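Local coordinates for putative type VI secretion protein (Escherichia coli, PDB 6SKI) that probably acts as a phospholipase toxin that hydrolyses membrane lipids after delivery by the type VI secretion system, loaded on the VgrG spike, at residues R33-T38 against Q113-D118. Numbering follows the deposited sequence.
Sequences RGVTLT and QVLKKD
Arg33 reaches across from the long strand 22-43 to the backbone of the loop 113-118, a side-chain-to-carbonyl contact on the outer part of the sheet, the centre of the contact lying about 33 Å from the centre of the chain. The loop follows helix 101-108 and leads into strand 121-128, which runs parallel to strand 22-43. Arg33 NH1 lies 2.6 Å from Lys116 O, and the guanidinium meets that oxygen obliquely. The carbonyl oxygen of Lys117 sits over one face of the group, 3.7 Å above its plane and displaced toward the rim. The clear hydrogen bond of NH1 is to Gln119 O, just beyond the loop, so three main-chain oxygens lie near the cationic group, where their partial negative charge would favour it. Arginine suits this place because its long chain, bent at chi3 (-63°), spans the gap between strand and loop and presents several N-H groups. The carboxylate of Asp118 stays apart, with OD2 6.2 Å from Arg33 NE, and could contribute at most a longer-range attraction.

Two residues further along the strand, Val35 points to the same side as Arg33, as strand alternation requires. With CG anti to the carbonyl carbon and beside the backbone N (chi1 -50°), Leu115 brings CD1 to 4.3 Å from Val35 CG1; its side chain also touches Phe175 of helix 156-178 and Phe184 of strand 184-195. Valine fits a buried strand site through its beta-branched shape, while leucine gives the loop an apolar anchor. Lys116, Lys117 and Asp118, exposed and polar, suit the solvent side; the lysines approach the guanidinium through their backbone carbonyls, not their side chains.

Such a helix-to-strand connection, meeting the strand through a leucine and through an arginine that bonds the backbone just beyond the loop, leads into a parallel strand of an alpha/beta-hydrolase sheet, the fold expected for Tle1-like phospholipases.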
ATOM      1  N   ARG A  33     -27.822   0.997 -23.749  1.00 59.25           N
ATOM      2  CA  ARG A  33     -27.730   1.307 -22.331  1.00 59.25           C
ATOM      3  C   ARG A  33     -26.555   2.235 -22.075  1.00 59.25           C
ATOM      4  O   ARG A  33     -25.581   2.254 -22.826  1.00 59.25           O
ATOM      5  CB  ARG A  33     -27.520   0.034 -21.519  1.00 59.25           C
ATOM      6  CG  ARG A  33     -28.755  -0.632 -20.976  1.00 59.25           C
ATOM      7  CD  ARG A  33     -28.327  -1.903 -20.272  1.00 59.25           C
ATOM      8  NE  ARG A  33     -27.712  -2.835 -21.210  1.00 59.25           N
ATOM      9  CZ  ARG A  33     -26.983  -3.887 -20.856  1.00 59.25           C
ATOM     10  NH1 ARG A  33     -26.764  -4.146 -19.578  1.00 59.25           N
ATOM     11  NH2 ARG A  33     -26.469  -4.680 -21.784  1.00 59.25           N
ATOM     12  N   GLY A  34     -26.648   3.013 -21.005  1.00 54.99           N
ATOM     13  CA  GLY A  34     -25.504   3.710 -20.451  1.00 54.99           C
ATOM     14  C   GLY A  34     -25.140   3.086 -19.113  1.00 54.99           C
ATOM     15  O   GLY A  34     -25.880   3.220 -18.139  1.00 54.99           O
ATOM     16  N   VAL A  35     -24.000   2.401 -19.086  1.00 52.63           N
ATOM     17  CA  VAL A  35     -23.568   1.674 -17.898  1.00 52.63           C
ATOM     18  C   VAL A  35     -22.468   2.461 -17.197  1.00 52.63           C
ATOM     19  O   VAL A  35     -21.527   2.941 -17.836  1.00 52.63           O
ATOM     20  CB  VAL A  35     -23.124   0.240 -18.241  1.00 52.63           C
ATOM     21  CG1 VAL A  35     -24.143  -0.408 -19.155  1.00 52.63           C
ATOM     22  CG2 VAL A  35     -21.755   0.206 -18.886  1.00 52.63           C
ATOM     23  N   THR A  36     -22.637   2.669 -15.895  1.00 50.29           N
ATOM     24  CA  THR A  36     -21.587   3.258 -15.075  1.00 50.29           C
ATOM     25  C   THR A  36     -20.597   2.171 -14.688  1.00 50.29           C
ATOM     26  O   THR A  36     -20.912   1.295 -13.881  1.00 50.29           O
ATOM     27  CB  THR A  36     -22.182   3.914 -13.835  1.00 50.29           C
ATOM     28  OG1 THR A  36     -23.407   4.568 -14.184  1.00 50.29           O
ATOM     29  CG2 THR A  36     -21.217   4.929 -13.260  1.00 50.29           C
ATOM     30  N   LEU A  37     -19.400   2.222 -15.251  1.00 46.97           N
ATOM     31  CA  LEU A  37     -18.376   1.227 -14.976  1.00 46.97           C
ATOM     32  C   LEU A  37     -17.413   1.782 -13.939  1.00 46.97           C
ATOM     33  O   LEU A  37     -16.787   2.823 -14.159  1.00 46.97           O
ATOM     34  CB  LEU A  37     -17.633   0.836 -16.250  1.00 46.97           C
ATOM     35  CG  LEU A  37     -16.562  -0.236 -16.091  1.00 46.97           C
ATOM     36  CD1 LEU A  37     -17.160  -1.524 -15.577  1.00 46.97           C
ATOM     37  CD2 LEU A  37     -15.893  -0.467 -17.417  1.00 46.97           C
ATOM     38  N   THR A  38     -17.298   1.088 -12.815  1.00 44.07           N
ATOM     39  CA  THR A  38     -16.378   1.457 -11.753  1.00 44.07           C
ATOM     40  C   THR A  38     -15.203   0.495 -11.758  1.00 44.07           C
ATOM     41  O   THR A  38     -15.395  -0.724 -11.741  1.00 44.07           O
ATOM     42  CB  THR A  38     -17.070   1.430 -10.392  1.00 44.07           C
ATOM     43  OG1 THR A  38     -18.423   1.873 -10.537  1.00 44.07           O
ATOM     44  CG2 THR A  38     -16.348   2.332  -9.421  1.00 44.07           C
ATOM     45  N   GLN A 113     -18.520  -9.464 -14.690  1.00 57.31           N
ATOM     46  CA  GLN A 113     -17.884 -10.057 -15.862  1.00 57.31           C
ATOM     47  C   GLN A 113     -18.796  -9.964 -17.079  1.00 57.31           C
ATOM     48  O   GLN A 113     -18.413  -9.351 -18.076  1.00 57.31           O
ATOM     49  CB  GLN A 113     -17.493 -11.504 -15.563  1.00 57.31           C
ATOM     50  CG  GLN A 113     -16.176 -11.646 -14.834  1.00 57.31           C
ATOM     51  CD  GLN A 113     -15.743 -13.087 -14.702  1.00 57.31           C
ATOM     52  OE1 GLN A 113     -16.566 -13.998 -14.743  1.00 57.31           O
ATOM     53  NE2 GLN A 113     -14.444 -13.302 -14.544  1.00 57.31           N
ATOM     54  N   VAL A 114     -20.002 -10.516 -17.018  1.00 58.18           N
ATOM     55  CA  VAL A 114     -20.981 -10.408 -18.091  1.00 58.18           C
ATOM     56  C   VAL A 114     -22.173  -9.635 -17.553  1.00 58.18           C
ATOM     57  O   VAL A 114     -22.755 -10.014 -16.529  1.00 58.18           O
ATOM     58  CB  VAL A 114     -21.408 -11.790 -18.611  1.00 58.18           C
ATOM     59  CG1 VAL A 114     -22.655 -11.668 -19.465  1.00 58.18           C
ATOM     60  CG2 VAL A 114     -20.285 -12.431 -19.399  1.00 58.18           C
ATOM     61  N   LEU A 115     -22.539  -8.558 -18.236  1.00 58.95           N
ATOM     62  CA  LEU A 115     -23.620  -7.731 -17.735  1.00 58.95           C
ATOM     63  C   LEU A 115     -24.967  -8.355 -18.072  1.00 58.95           C
ATOM     64  O   LEU A 115     -25.110  -9.124 -19.025  1.00 58.95           O
ATOM     65  CB  LEU A 115     -23.539  -6.318 -18.308  1.00 58.95           C
ATOM     66  CG  LEU A 115     -22.180  -5.631 -18.199  1.00 58.95           C
ATOM     67  CD1 LEU A 115     -22.274  -4.199 -18.677  1.00 58.95           C
ATOM     68  CD2 LEU A 115     -21.673  -5.695 -16.774  1.00 58.95           C
ATOM     69  N   LYS A 116     -25.963  -8.013 -17.265  1.00 62.52           N
ATOM     70  CA  LYS A 116     -27.311  -8.494 -17.495  1.00 62.52           C
ATOM     71  C   LYS A 116     -27.996  -7.632 -18.550  1.00 62.52           C
ATOM     72  O   LYS A 116     -27.477  -6.603 -18.986  1.00 62.52           O
ATOM     73  CB  LYS A 116     -28.104  -8.495 -16.191  1.00 62.52           C
ATOM     74  CG  LYS A 116     -27.291  -8.946 -14.994  1.00 62.52           C
ATOM     75  CD  LYS A 116     -28.106  -9.798 -14.045  1.00 62.52           C
ATOM     76  CE  LYS A 116     -27.237 -10.859 -13.397  1.00 62.52           C
ATOM     77  NZ  LYS A 116     -26.399 -11.576 -14.397  1.00 62.52           N
ATOM     78  N   LYS A 117     -29.183  -8.072 -18.968  1.00 65.35           N
ATOM     79  CA  LYS A 117     -29.936  -7.335 -19.974  1.00 65.35           C
ATOM     80  C   LYS A 117     -30.318  -5.939 -19.504  1.00 65.35           C
ATOM     81  O   LYS A 117     -30.599  -5.071 -20.336  1.00 65.35           O
ATOM     82  CB  LYS A 117     -31.196  -8.115 -20.349  1.00 65.35           C
ATOM     83  CG  LYS A 117     -30.989  -9.158 -21.435  1.00 65.35           C
ATOM     84  CD  LYS A 117     -32.203 -10.072 -21.618  1.00 65.35           C
ATOM     85  CE  LYS A 117     -33.558  -9.364 -21.494  1.00 65.35           C
ATOM     86  NZ  LYS A 117     -33.648  -8.026 -22.157  1.00 65.35           N
ATOM     87  N   ASP A 118     -30.331  -5.701 -18.193  1.00 63.56           N
ATOM     88  CA  ASP A 118     -30.805  -4.445 -17.631  1.00 63.56           C
ATOM     89  C   ASP A 118     -29.751  -3.747 -16.785  1.00 63.56           C
ATOM     90  O   ASP A 118     -30.035  -2.690 -16.208  1.00 63.56           O
ATOM     91  CB  ASP A 118     -32.059  -4.698 -16.790  1.00 63.56           C
ATOM     92  CG  ASP A 118     -33.327  -4.273 -17.491  1.00 63.56           C
ATOM     93  OD1 ASP A 118     -34.363  -4.130 -16.811  1.00 63.56           O
ATOM     94  OD2 ASP A 118     -33.289  -4.081 -18.725  1.00 63.56           O
TER